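Local atomic coordinates of putative peptidase (Bacteroides fragilis, PDB entry 5DYN), a protein that is a cysteine protease of the clostripain (C11) family that probably activates the bacterium's own toxin by cleaving it. Residues F27-A32 with S84-Y89; E36-A41 with T230-V235; Y94-G99 with A199-M204; K128-Y133 with A239-Y244; S143-Y148 with I164-A169. One frame throughout, in Å; residues are numbered along the deposited sequence.

Contact 1 of 5, residues F27-A32 with S84-Y89; sequences FLFFDA and SCYYDY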
# COMPACT_ATOMS: atom_id res chain seq x y z
N PHE B 27 9.92 -5.15 -4.06
CA PHE B 27 8.72 -4.35 -3.97
C PHE B 27 7.85 -4.76 -2.79
O PHE B 27 7.83 -5.93 -2.40
CB PHE B 27 7.90 -4.45 -5.27
CG PHE B 27 7.55 -5.86 -5.66
CD1 PHE B 27 6.44 -6.49 -5.13
CD2 PHE B 27 8.32 -6.55 -6.59
CE1 PHE B 27 6.11 -7.78 -5.49
CE2 PHE B 27 8.00 -7.84 -6.96
CZ PHE B 27 6.89 -8.46 -6.41
N LEU B 28 7.15 -3.79 -2.21
CA LEU B 28 6.11 -4.06 -1.23
C LEU B 28 4.77 -3.65 -1.82
O LEU B 28 4.39 -2.48 -1.76
CB LEU B 28 6.37 -3.33 0.09
CG LEU B 28 7.37 -3.96 1.06
CD1 LEU B 28 8.80 -3.78 0.58
CD2 LEU B 28 7.19 -3.39 2.46
N PHE B 29 4.07 -4.61 -2.41
CA PHE B 29 2.80 -4.33 -3.07
C PHE B 29 1.64 -4.46 -2.08
O PHE B 29 1.31 -5.55 -1.64
CB PHE B 29 2.60 -5.27 -4.27
CG PHE B 29 1.28 -5.08 -4.98
CD1 PHE B 29 0.66 -3.84 -5.03
CD2 PHE B 29 0.66 -6.15 -5.60
CE1 PHE B 29 -0.54 -3.67 -5.67
CE2 PHE B 29 -0.55 -5.99 -6.25
CZ PHE B 29 -1.15 -4.75 -6.29
N PHE B 30 1.03 -3.32 -1.75
CA PHE B 30 -0.15 -3.30 -0.89
C PHE B 30 -1.43 -3.24 -1.71
O PHE B 30 -1.89 -2.15 -2.07
CB PHE B 30 -0.10 -2.12 0.08
CG PHE B 30 0.77 -2.35 1.28
CD1 PHE B 30 2.14 -2.18 1.20
CD2 PHE B 30 0.21 -2.74 2.49
CE1 PHE B 30 2.94 -2.40 2.31
CE2 PHE B 30 1.01 -2.95 3.60
CZ PHE B 30 2.37 -2.78 3.51
N ASP B 31 -1.99 -4.40 -2.02
CA ASP B 31 -3.31 -4.46 -2.62
C ASP B 31 -4.34 -4.18 -1.54
O ASP B 31 -5.10 -5.06 -1.14
CB ASP B 31 -3.56 -5.83 -3.27
CG ASP B 31 -4.58 -5.76 -4.39
OD1 ASP B 31 -5.23 -4.71 -4.55
OD2 ASP B 31 -4.74 -6.78 -5.11
N ALA B 32 -4.34 -2.94 -1.05
CA ALA B 32 -5.16 -2.54 0.09
C ALA B 32 -5.35 -1.03 0.09
O ALA B 32 -4.59 -0.30 -0.55
CB ALA B 32 -4.53 -3.00 1.39
N SER B 84 1.62 -0.57 -13.68
CA SER B 84 1.06 -0.32 -15.01
C SER B 84 0.02 -1.38 -15.38
O SER B 84 -1.00 -1.05 -15.98
CB SER B 84 2.17 -0.28 -16.06
OG SER B 84 2.91 -1.48 -16.08
N CYS B 85 0.28 -2.63 -15.01
CA CYS B 85 -0.70 -3.70 -15.23
C CYS B 85 -1.99 -3.42 -14.48
O CYS B 85 -3.08 -3.50 -15.05
CB CYS B 85 -0.13 -5.06 -14.79
SG CYS B 85 1.03 -5.79 -15.94
N TYR B 86 -1.85 -3.11 -13.19
CA TYR B 86 -2.98 -2.78 -12.34
C TYR B 86 -3.79 -1.65 -12.97
O TYR B 86 -5.02 -1.74 -13.09
CB TYR B 86 -2.50 -2.35 -10.95
CG TYR B 86 -3.52 -2.47 -9.84
CD1 TYR B 86 -3.20 -3.11 -8.64
CD2 TYR B 86 -4.80 -1.97 -9.99
CE1 TYR B 86 -4.12 -3.22 -7.63
CE2 TYR B 86 -5.73 -2.08 -8.97
CZ TYR B 86 -5.39 -2.71 -7.80
OH TYR B 86 -6.32 -2.82 -6.80
N TYR B 87 -3.10 -0.59 -13.38
CA TYR B 87 -3.77 0.59 -13.93
C TYR B 87 -4.42 0.33 -15.28
O TYR B 87 -5.58 0.68 -15.49
CB TYR B 87 -2.78 1.75 -14.06
CG TYR B 87 -3.41 2.95 -14.75
CD1 TYR B 87 -4.29 3.77 -14.07
CD2 TYR B 87 -3.14 3.23 -16.09
CE1 TYR B 87 -4.88 4.86 -14.69
CE2 TYR B 87 -3.72 4.31 -16.71
CZ TYR B 87 -4.59 5.12 -16.01
OH TYR B 87 -5.18 6.21 -16.62
N ASP B 88 -3.67 -0.27 -16.21
CA ASP B 88 -4.15 -0.49 -17.57
C ASP B 88 -5.44 -1.29 -17.61
O ASP B 88 -6.31 -1.05 -18.44
CB ASP B 88 -3.08 -1.20 -18.41
CG ASP B 88 -1.94 -0.28 -18.80
OD1 ASP B 88 -2.15 0.96 -18.83
OD2 ASP B 88 -0.83 -0.78 -19.07
N TYR B 89 -5.57 -2.24 -16.69
CA TYR B 89 -6.75 -3.09 -16.61
C TYR B 89 -8.00 -2.28 -16.32
O TYR B 89 -9.02 -2.43 -17.00
CB TYR B 89 -6.57 -4.16 -15.53
CG TYR B 89 -7.69 -5.18 -15.49
CD1 TYR B 89 -7.63 -6.33 -16.26
CD2 TYR B 89 -8.79 -4.99 -14.67
CE1 TYR B 89 -8.64 -7.27 -16.21
CE2 TYR B 89 -9.81 -5.92 -14.62
CZ TYR B 89 -9.73 -7.06 -15.40
OH TYR B 89 -10.74 -8.00 -15.36
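D31, on strand 25-31, and Y86, on helix 78-92, are the closest pair of the two backbones, with 9.9 Å between their CA atoms, so long side chains must bridge the gap. This is a helix laid against the face of a mixed beta-sheet, as in the alpha/beta/alpha sandwich of clan CD peptidases. Strand 25-31 is the outermost strand of that sheet within the chain, and a parallel strand of the partner chain continues it across the interface. F29 and Y86 reach across between strand and helix. Both rings stretch out because CG is anti to the backbone N (chi1 178° in F29), and they meet rim to rim, neither over the other's face, with planes at 90° and F29 CZ 3.5 Å from Y86 CD1. Aromatic residues suit the place, being long enough to touch in a buried layer. Tyrosine adds a polar end that meets a buried carboxylate: Y86 OH donates to D31 OD1 over 3.1 Å. The second carboxylate oxygen of D31 takes the backbone N-H of A63, so each oxygen has a donor. I58 packs against both D31 and Y86. The tyrosine hydroxyl reaches D31 OD1 on the syn side, 24° out of the carboxylate plane.

Contact 2 of 5, residues E36-A41 with T230-V235; sequences EAVEVA and TEWYKV. With NA (sodium ion), chain G.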
# COMPACT_ATOMS: atom_id res chain seq x y z
N GLU B 36 -0.60 3.99 0.18
CA GLU B 36 0.44 4.79 -0.44
C GLU B 36 0.57 6.12 0.29
O GLU B 36 0.27 7.19 -0.24
CB GLU B 36 0.16 5.01 -1.93
CG GLU B 36 1.40 5.36 -2.76
CD GLU B 36 2.35 4.18 -2.94
OE1 GLU B 36 2.01 3.06 -2.53
OE2 GLU B 36 3.45 4.38 -3.51
N ALA B 37 1.01 6.03 1.55
CA ALA B 37 1.18 7.20 2.40
C ALA B 37 2.66 7.41 2.72
O ALA B 37 3.41 6.44 2.84
CB ALA B 37 0.38 7.03 3.68
N VAL B 38 3.06 8.67 2.85
CA VAL B 38 4.45 8.99 3.14
C VAL B 38 4.88 8.37 4.47
O VAL B 38 6.02 7.96 4.64
CB VAL B 38 4.68 10.53 3.15
CG1 VAL B 38 3.82 11.21 4.21
CG2 VAL B 38 6.15 10.86 3.36
N GLU B 39 3.94 8.26 5.41
CA GLU B 39 4.22 7.72 6.73
C GLU B 39 4.44 6.21 6.68
O GLU B 39 5.22 5.66 7.46
CB GLU B 39 3.09 8.05 7.70
CG GLU B 39 2.86 9.55 7.88
CD GLU B 39 1.85 10.11 6.88
OE1 GLU B 39 1.50 9.41 5.91
OE2 GLU B 39 1.42 11.27 7.07
N VAL B 40 3.74 5.54 5.77
CA VAL B 40 3.93 4.11 5.60
C VAL B 40 5.20 3.84 4.80
O VAL B 40 5.98 2.95 5.13
CB VAL B 40 2.72 3.47 4.89
CG1 VAL B 40 2.94 1.98 4.69
CG2 VAL B 40 1.45 3.73 5.69
N ALA B 41 5.40 4.64 3.76
CA ALA B 41 6.61 4.56 2.95
C ALA B 41 7.86 4.75 3.80
O ALA B 41 8.82 3.99 3.67
CB ALA B 41 6.57 5.59 1.83
N THR B 230 4.18 8.19 14.85
CA THR B 230 4.77 7.79 13.57
C THR B 230 6.23 8.25 13.51
O THR B 230 6.59 9.27 14.08
CB THR B 230 3.99 8.36 12.37
OG1 THR B 230 4.12 9.79 12.34
CG2 THR B 230 2.53 8.00 12.46
N GLU B 231 7.06 7.47 12.82
CA GLU B 231 8.47 7.82 12.68
C GLU B 231 8.65 8.99 11.72
O GLU B 231 9.61 9.76 11.82
CB GLU B 231 9.28 6.62 12.21
CG GLU B 231 9.12 5.38 13.08
CD GLU B 231 9.55 5.61 14.52
OE1 GLU B 231 10.44 6.45 14.75
OE2 GLU B 231 9.00 4.94 15.42
N TRP B 232 7.71 9.13 10.78
CA TRP B 232 7.75 10.24 9.84
C TRP B 232 7.58 11.57 10.57
O TRP B 232 8.26 12.54 10.26
CB TRP B 232 6.68 10.08 8.76
CG TRP B 232 6.52 11.30 7.91
CD1 TRP B 232 5.53 12.24 8.00
CD2 TRP B 232 7.37 11.72 6.84
NE1 TRP B 232 5.71 13.21 7.05
CE2 TRP B 232 6.83 12.92 6.32
CE3 TRP B 232 8.54 11.21 6.26
CZ2 TRP B 232 7.42 13.61 5.26
CZ3 TRP B 232 9.12 11.89 5.21
CH2 TRP B 232 8.56 13.08 4.72
N TYR B 233 6.66 11.59 11.53
CA TYR B 233 6.44 12.78 12.35
C TYR B 233 7.74 13.28 12.98
O TYR B 233 8.02 14.48 12.97
CB TYR B 233 5.42 12.48 13.45
CG TYR B 233 5.39 13.49 14.58
CD1 TYR B 233 4.60 14.63 14.51
CD2 TYR B 233 6.16 13.30 15.72
CE1 TYR B 233 4.57 15.55 15.53
CE2 TYR B 233 6.15 14.22 16.76
CZ TYR B 233 5.35 15.34 16.66
OH TYR B 233 5.34 16.25 17.69
N LYS B 234 8.52 12.36 13.52
CA LYS B 234 9.75 12.70 14.25
C LYS B 234 10.81 13.34 13.35
O LYS B 234 11.64 14.11 13.82
CB LYS B 234 10.31 11.45 14.93
CG LYS B 234 9.36 10.83 15.95
CD LYS B 234 9.77 9.42 16.35
CE LYS B 234 8.73 8.78 17.26
NZ LYS B 234 8.96 7.31 17.43
N VAL B 235 10.78 13.02 12.06
CA VAL B 235 11.81 13.49 11.14
C VAL B 235 11.30 14.46 10.08
O VAL B 235 12.09 15.02 9.32
CB VAL B 235 12.49 12.30 10.42
CG1 VAL B 235 13.24 11.43 11.41
CG2 VAL B 235 11.47 11.48 9.65
NA NA G . 3.47 14.61 6.97
O HOH W 1 6.39 6.73 9.49
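The indole of W232 has V38 CG2 over one face and a sodium ion in its plane at the edge, while E39 CG comes in obliquely beside CD1, 3.8 Å away. V38 CG2 stands 3.4 Å from the centroid of the six-membered ring and 5° off its normal, a CH-pi contact. The valine's torsion (chi1 60°) puts CG2 anti to the backbone N and aims this methyl at the ring. As modelled, the ion lies 2.6 Å from W232 NE1, a doubtful donor because its lone pair belongs to the ring; T213, Y227 and W238 complete its site. E39 contributes its aliphatic CG to the tryptophan, and its OE2 accepts from the backbone N of Y214. A water joins the backbones, donating to E39 O at 2.6 Å and accepting from W232 N at 3.0 Å. T230 caps the second helix, its OG1 taking the N-H of Y233. Bulky, flat tryptophan suits a joint where two short helices, 38-43 and 231-236, come within 5.3 Å between the CA atoms of E39 and W232. Helix 119-127 packs on the indole through A123 and T126, strand 212-213 lies against V38 and E39, and W122 of the partner chain packs on E39.

Contact 3 of 5, residues Y94-G99 with A199-M204; sequences YDDGIG and AGMFTM. Unlike the reference sequence in segment 94-99: D95 (reference Asn).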
# COMPACT_ATOMS: atom_id res chain seq x y z
N TYR B 94 -12.78 1.54 -17.80
CA TYR B 94 -13.26 2.76 -17.17
C TYR B 94 -14.40 3.39 -17.96
O TYR B 94 -14.26 3.67 -19.15
CB TYR B 94 -12.12 3.76 -17.00
CG TYR B 94 -12.54 5.08 -16.41
CD1 TYR B 94 -12.78 5.21 -15.04
CD2 TYR B 94 -12.70 6.21 -17.20
CE1 TYR B 94 -13.16 6.42 -14.49
CE2 TYR B 94 -13.09 7.42 -16.66
CZ TYR B 94 -13.32 7.52 -15.31
OH TYR B 94 -13.70 8.73 -14.77
N ASP B 95 -15.52 3.61 -17.30
CA ASP B 95 -16.66 4.27 -17.92
C ASP B 95 -17.30 5.25 -16.94
O ASP B 95 -18.52 5.37 -16.87
CB ASP B 95 -17.69 3.24 -18.40
CG ASP B 95 -18.66 3.80 -19.43
OD1 ASP B 95 -18.30 4.78 -20.12
OD2 ASP B 95 -19.78 3.27 -19.55
N ASP B 96 -16.44 5.94 -16.19
CA ASP B 96 -16.86 6.91 -15.18
C ASP B 96 -17.88 6.33 -14.20
O ASP B 96 -18.83 7.00 -13.80
CB ASP B 96 -17.42 8.17 -15.85
CG ASP B 96 -17.49 9.36 -14.90
OD1 ASP B 96 -16.63 9.45 -13.99
OD2 ASP B 96 -18.39 10.20 -15.06
N GLY B 97 -17.68 5.07 -13.83
CA GLY B 97 -18.49 4.43 -12.81
C GLY B 97 -19.89 4.02 -13.23
O GLY B 97 -20.70 3.63 -12.39
N ILE B 98 -20.19 4.11 -14.52
CA ILE B 98 -21.49 3.70 -15.03
C ILE B 98 -21.67 2.19 -14.89
O ILE B 98 -20.89 1.41 -15.43
CB ILE B 98 -21.68 4.10 -16.50
CG1 ILE B 98 -21.66 5.62 -16.64
CG2 ILE B 98 -22.99 3.54 -17.04
CD1 ILE B 98 -21.68 6.11 -18.08
N GLY B 99 -22.71 1.79 -14.16
CA GLY B 99 -23.00 0.38 -13.94
C GLY B 99 -21.98 -0.28 -13.03
O GLY B 99 -21.74 -1.49 -13.13
N ALA B 199 -18.49 7.64 -0.73
CA ALA B 199 -18.99 8.86 -1.36
C ALA B 199 -19.38 8.67 -2.83
O ALA B 199 -20.07 9.51 -3.41
CB ALA B 199 -17.96 9.96 -1.23
N GLY B 200 -18.94 7.57 -3.43
CA GLY B 200 -19.23 7.32 -4.83
C GLY B 200 -18.08 7.73 -5.73
O GLY B 200 -16.94 7.84 -5.28
N MET B 201 -18.38 7.95 -7.01
CA MET B 201 -17.37 8.44 -7.93
C MET B 201 -16.92 9.83 -7.49
O MET B 201 -17.74 10.69 -7.21
CB MET B 201 -17.91 8.49 -9.36
CG MET B 201 -18.26 7.13 -9.94
SD MET B 201 -16.85 6.00 -9.96
CE MET B 201 -15.67 6.92 -10.95
N PHE B 202 -15.61 10.02 -7.41
CA PHE B 202 -15.05 11.32 -7.04
C PHE B 202 -13.90 11.67 -7.97
O PHE B 202 -13.20 10.79 -8.47
CB PHE B 202 -14.59 11.32 -5.58
CG PHE B 202 -13.40 10.44 -5.31
CD1 PHE B 202 -13.56 9.07 -5.13
CD2 PHE B 202 -12.13 10.98 -5.21
CE1 PHE B 202 -12.47 8.26 -4.87
CE2 PHE B 202 -11.03 10.17 -4.95
CZ PHE B 202 -11.20 8.81 -4.78
N THR B 203 -13.70 12.97 -8.19
CA THR B 203 -12.65 13.44 -9.10
C THR B 203 -11.26 13.32 -8.48
O THR B 203 -11.03 13.72 -7.33
CB THR B 203 -12.90 14.91 -9.52
OG1 THR B 203 -14.20 15.03 -10.10
CG2 THR B 203 -11.85 15.36 -10.52
N MET B 204 -10.33 12.77 -9.25
CA MET B 204 -8.93 12.77 -8.87
C MET B 204 -8.24 13.98 -9.50
O MET B 204 -8.04 14.01 -10.71
CB MET B 204 -8.24 11.48 -9.32
CG MET B 204 -6.75 11.43 -9.02
SD MET B 204 -6.43 11.31 -7.25
CE MET B 204 -7.04 9.67 -6.90
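M201 packs on a type I' beta turn running from D95 to I98, in the loop between helix 78-92 and strand 110-115; M201 itself belongs to the edge-strand region of the mixed sheet. The apolar contacts all come from the methionine. The bend at chi2 (-58°) brings its sulfur onto the turn, with SD 3.6 Å from G97 CA, and that at chi3 (-58°) turns CE on to 4.0 Å from G97 N and 4.4 Å from Y94 CE1. Flexible methionine can follow such a curved surface, and glycine suits the turn: G97, with its positive phi and no side chain, lets M201 come close. Polar forces act within the turn and beside it. I98 N donates to D95 O (3.1 Å), closing the turn; D95 differs from the reference sequence, which has asparagine. D96 OD1 forms a salt bridge with R193 of the neighbouring strand, tying the turn to the sheet. The amide N of D96 sits 3.5 Å above the plane of the Y94 ring, over its centre.

Contact 4 of 5, residues K128-Y133 with A239-Y244; sequences KVLPRY and ADTGWY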
# COMPACT_ATOMS: atom_id res chain seq x y z
N LYS B 128 12.84 21.17 6.30
CA LYS B 128 13.26 22.53 5.96
C LYS B 128 12.05 23.42 5.69
O LYS B 128 12.16 24.65 5.67
CB LYS B 128 14.18 22.52 4.74
CG LYS B 128 15.48 21.75 4.93
CD LYS B 128 16.32 21.74 3.66
CE LYS B 128 17.77 21.37 3.96
NZ LYS B 128 18.64 21.42 2.74
N VAL B 129 10.89 22.81 5.48
CA VAL B 129 9.69 23.54 5.10
C VAL B 129 8.71 23.74 6.26
O VAL B 129 8.33 24.86 6.58
CB VAL B 129 8.94 22.82 3.96
CG1 VAL B 129 7.61 23.51 3.68
CG2 VAL B 129 9.80 22.76 2.71
N LEU B 130 8.32 22.63 6.89
CA LEU B 130 7.22 22.61 7.86
C LEU B 130 7.33 23.61 9.03
O LEU B 130 6.38 24.34 9.29
CB LEU B 130 7.05 21.19 8.41
CG LEU B 130 5.99 20.33 7.73
CD1 LEU B 130 5.98 20.54 6.22
CD2 LEU B 130 6.19 18.86 8.07
N PRO B 131 8.47 23.64 9.76
CA PRO B 131 8.52 24.59 10.88
C PRO B 131 8.45 26.03 10.41
O PRO B 131 7.91 26.90 11.09
CB PRO B 131 9.87 24.29 11.54
CG PRO B 131 10.29 22.96 11.03
CD PRO B 131 9.73 22.87 9.65
N ARG B 132 9.01 26.27 9.23
CA ARG B 132 9.14 27.61 8.66
C ARG B 132 7.81 28.18 8.18
O ARG B 132 7.60 29.39 8.21
CB ARG B 132 10.15 27.56 7.51
CG ARG B 132 10.54 28.89 6.91
CD ARG B 132 11.82 28.72 6.11
NE ARG B 132 11.96 29.72 5.05
CZ ARG B 132 12.92 29.69 4.13
NH1 ARG B 132 13.81 28.71 4.13
NH2 ARG B 132 12.98 30.64 3.20
N TYR B 133 6.90 27.30 7.75
CA TYR B 133 5.64 27.75 7.17
C TYR B 133 4.42 27.35 8.00
O TYR B 133 3.29 27.63 7.62
CB TYR B 133 5.49 27.20 5.75
CG TYR B 133 6.42 27.86 4.76
CD1 TYR B 133 7.69 27.34 4.52
CD2 TYR B 133 6.04 29.00 4.07
CE1 TYR B 133 8.55 27.94 3.63
CE2 TYR B 133 6.89 29.61 3.18
CZ TYR B 133 8.14 29.08 2.96
OH TYR B 133 9.00 29.68 2.06
N ALA B 239 7.22 18.20 14.49
CA ALA B 239 7.47 18.43 15.92
C ALA B 239 7.84 19.89 16.19
O ALA B 239 7.63 20.40 17.29
CB ALA B 239 8.57 17.51 16.43
N ASP B 240 8.40 20.55 15.19
CA ASP B 240 8.85 21.93 15.34
C ASP B 240 7.86 22.95 14.77
O ASP B 240 8.16 24.14 14.70
CB ASP B 240 10.21 22.11 14.66
CG ASP B 240 11.28 21.23 15.28
OD1 ASP B 240 11.29 21.08 16.53
OD2 ASP B 240 12.13 20.69 14.53
N THR B 241 6.68 22.48 14.36
CA THR B 241 5.63 23.39 13.91
C THR B 241 4.85 23.94 15.10
O THR B 241 4.98 23.43 16.21
CB THR B 241 4.64 22.71 12.93
OG1 THR B 241 3.97 21.64 13.59
CG2 THR B 241 5.36 22.18 11.70
N GLY B 242 4.05 24.96 14.86
CA GLY B 242 3.22 25.55 15.91
C GLY B 242 2.16 24.59 16.42
O GLY B 242 1.59 24.80 17.49
N TRP B 243 1.88 23.55 15.65
CA TRP B 243 0.89 22.55 16.02
C TRP B 243 1.37 21.66 17.16
O TRP B 243 0.56 21.12 17.92
CB TRP B 243 0.52 21.68 14.82
CG TRP B 243 -0.69 22.15 14.09
CD1 TRP B 243 -0.73 22.99 13.01
CD2 TRP B 243 -2.05 21.82 14.39
NE1 TRP B 243 -2.03 23.20 12.62
CE2 TRP B 243 -2.86 22.49 13.45
CE3 TRP B 243 -2.66 21.02 15.36
CZ2 TRP B 243 -4.25 22.38 13.45
CZ3 TRP B 243 -4.04 20.91 15.36
CH2 TRP B 243 -4.82 21.59 14.41
N TYR B 244 2.69 21.50 17.29
CA TYR B 244 3.24 20.53 18.24
C TYR B 244 4.31 21.09 19.17
O TYR B 244 4.54 20.53 20.25
CB TYR B 244 3.81 19.33 17.48
CG TYR B 244 2.76 18.47 16.81
CD1 TYR B 244 1.89 17.69 17.57
CD2 TYR B 244 2.64 18.43 15.42
CE1 TYR B 244 0.94 16.90 16.97
CE2 TYR B 244 1.68 17.64 14.81
CZ TYR B 244 0.83 16.87 15.59
OH TYR B 244 -0.12 16.08 15.00
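T241 presses its methyl group into the first turn of helix 130-133, with CG2 3.4 Å from L130 O and 3.8 Å from L130 CB. The threonine's rotation divides its two branches between two tasks. With chi1 at 62°, OG1 lies between the backbone N and the carbonyl carbon, turned back to its own loop, where it is hydrogen-bonded to W238 O and receives a weak bond from W243 N (3.5 Å). CG2, anti to the carbonyl carbon, is thereby left to face the helix. A beta-branched residue with one polar and one apolar arm suits this position. P131 and T241 have the closest CA atoms here, 4.4 Å apart. The contact joins the end of the fold to its helical side: the loop after helix 231-236, near the C-terminus of this C-terminal, clostripain-family part of the protein, lies against the short helix that follows helix 119-127. The pyrrolidine ring of P131 rests on D240, placing CB 3.6 Å from D240 O and CG 3.7 Å from D240 CB. In D240, CG lies beside the backbone N (chi1 -61°), so that CB rather than the carboxylate meets the ring. Proline fits the first turn of a helix, where no N-H is needed for the helical bonds. L130 turns its branched end to W238 and I164, while G242 and I134 share a backbone hydrogen bond.

Contact 5 of 5, residues S143-Y148 with I164-A169; sequences SGVMCY and IYQITA. With NA (sodium ion), chain I.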
# COMPACT_ATOMS: atom_id res chain seq x y z
N SER B 143 -8.44 24.00 0.49
CA SER B 143 -9.12 24.01 -0.80
C SER B 143 -8.08 23.92 -1.90
O SER B 143 -7.07 24.62 -1.87
CB SER B 143 -9.98 25.26 -0.96
OG SER B 143 -9.22 26.43 -0.76
N GLY B 144 -8.31 23.04 -2.87
CA GLY B 144 -7.36 22.84 -3.95
C GLY B 144 -6.35 21.75 -3.65
O GLY B 144 -5.67 21.26 -4.55
N VAL B 145 -6.24 21.38 -2.38
CA VAL B 145 -5.38 20.27 -1.99
C VAL B 145 -6.17 18.97 -2.04
O VAL B 145 -7.06 18.76 -1.22
CB VAL B 145 -4.80 20.46 -0.57
CG1 VAL B 145 -3.90 19.28 -0.21
CG2 VAL B 145 -4.03 21.77 -0.47
N MET B 146 -5.83 18.12 -3.00
CA MET B 146 -6.54 16.86 -3.21
C MET B 146 -6.65 16.06 -1.93
O MET B 146 -5.65 15.84 -1.24
CB MET B 146 -5.84 16.01 -4.27
CG MET B 146 -6.47 14.63 -4.46
SD MET B 146 -8.17 14.72 -5.07
CE MET B 146 -8.67 13.00 -4.96
N CYS B 147 -7.87 15.66 -1.60
CA CYS B 147 -8.11 14.80 -0.46
C CYS B 147 -8.45 13.40 -0.94
O CYS B 147 -9.45 13.20 -1.63
CB CYS B 147 -9.24 15.35 0.41
SG CYS B 147 -9.51 14.44 1.94
N TYR B 148 -7.60 12.43 -0.61
CA TYR B 148 -7.80 11.05 -1.02
C TYR B 148 -8.85 10.34 -0.15
O TYR B 148 -9.29 9.24 -0.48
CB TYR B 148 -6.49 10.26 -0.97
CG TYR B 148 -5.40 10.78 -1.88
CD1 TYR B 148 -5.55 10.74 -3.27
CD2 TYR B 148 -4.22 11.30 -1.36
CE1 TYR B 148 -4.55 11.21 -4.11
CE2 TYR B 148 -3.22 11.77 -2.19
CZ TYR B 148 -3.39 11.72 -3.56
OH TYR B 148 -2.39 12.19 -4.39
N ILE B 164 2.29 20.90 0.53
CA ILE B 164 3.52 21.68 0.63
C ILE B 164 3.42 22.89 -0.29
O ILE B 164 3.86 23.99 0.06
CB ILE B 164 4.78 20.85 0.29
CG1 ILE B 164 4.90 19.65 1.22
CG2 ILE B 164 6.03 21.70 0.42
CD1 ILE B 164 5.07 20.01 2.68
N TYR B 165 2.81 22.69 -1.46
CA TYR B 165 2.59 23.77 -2.41
C TYR B 165 1.69 24.85 -1.82
O TYR B 165 1.93 26.04 -2.02
CB TYR B 165 1.97 23.22 -3.70
CG TYR B 165 1.80 24.25 -4.78
CD1 TYR B 165 2.81 24.48 -5.71
CD2 TYR B 165 0.63 25.00 -4.89
CE1 TYR B 165 2.66 25.43 -6.70
CE2 TYR B 165 0.48 25.94 -5.88
CZ TYR B 165 1.50 26.15 -6.79
OH TYR B 165 1.35 27.09 -7.78
N GLN B 166 0.67 24.42 -1.09
CA GLN B 166 -0.28 25.34 -0.48
C GLN B 166 0.38 26.24 0.55
O GLN B 166 0.26 27.47 0.50
CB GLN B 166 -1.43 24.56 0.16
CG GLN B 166 -2.60 25.40 0.63
CD GLN B 166 -3.60 25.67 -0.48
OE1 GLN B 166 -3.23 26.01 -1.60
NE2 GLN B 166 -4.88 25.49 -0.17
N ILE B 167 1.10 25.63 1.49
CA ILE B 167 1.68 26.37 2.61
C ILE B 167 2.88 27.22 2.20
O ILE B 167 3.25 28.16 2.90
CB ILE B 167 2.09 25.42 3.75
CG1 ILE B 167 3.26 24.54 3.32
CG2 ILE B 167 0.91 24.58 4.18
CD1 ILE B 167 3.75 23.63 4.42
N THR B 168 3.49 26.88 1.07
CA THR B 168 4.61 27.67 0.56
C THR B 168 4.18 28.57 -0.59
O THR B 168 5.00 29.27 -1.17
CB THR B 168 5.77 26.78 0.07
OG1 THR B 168 5.35 26.01 -1.06
CG2 THR B 168 6.24 25.85 1.18
N ALA B 169 2.89 28.54 -0.91
CA ALA B 169 2.34 29.30 -2.03
C ALA B 169 3.13 29.07 -3.31
O ALA B 169 3.22 29.95 -4.17
CB ALA B 169 2.30 30.79 -1.69
NA NA I . -5.12 19.14 -5.80
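Q166, in the last turn of helix 160-167, spans the gap to the loop at S143-V145; just beyond it the helix ends in a Schellman motif at A169, whose positive phi lets the chain turn away. The side chain leaves with CB 3.9 Å from V145 CG2. CG, anti to the backbone N (chi1 -170°), passes the same methyl at 4.1 Å, and the bend at chi2 (86°) folds the amide back alongside it, leaving CD 3.9 Å from V145 CG2. Valine thus gives the glutamine's aliphatic part an apolar wall. At the tip, NE2 donates to S143 O and also to D141 O; glutamine suits the place because one long side chain brings an amide NH2 to two carbonyls. Next to S143, G144 adopts a positive phi and turns its own carbonyl O to a sodium ion, 2.5 Å away, at a site that also includes N205 and D207. The Q166 NE2 to S143 O bond measures 2.9 Å, with an N-H...O angle of 140° and the donor tilted from the carbonyl plane.

How the contacts relate
Contacts 1 and 3 both reach the mixed sheet: contact 1 involves its outermost strand 25-31, and contact 3 the opposite outermost strand, 200-203, with centres 19 Å apart. Contact 2 follows contact 1 directly in sequence through segments 27-32 and 36-41, yet their centres lie 21 Å apart. The others interlock by packing. Y233 OH of contact 2 stands 3.4 Å from Y244 CB of contact 4; L130 CD1 of contact 4 meets I164 CD1 of contact 5 at 3.7 Å; and M146 CE of contact 5 reaches M204 SD of contact 3 at 3.6 Å. Contacts 2 and 5 each supply a ligand to a different sodium ion.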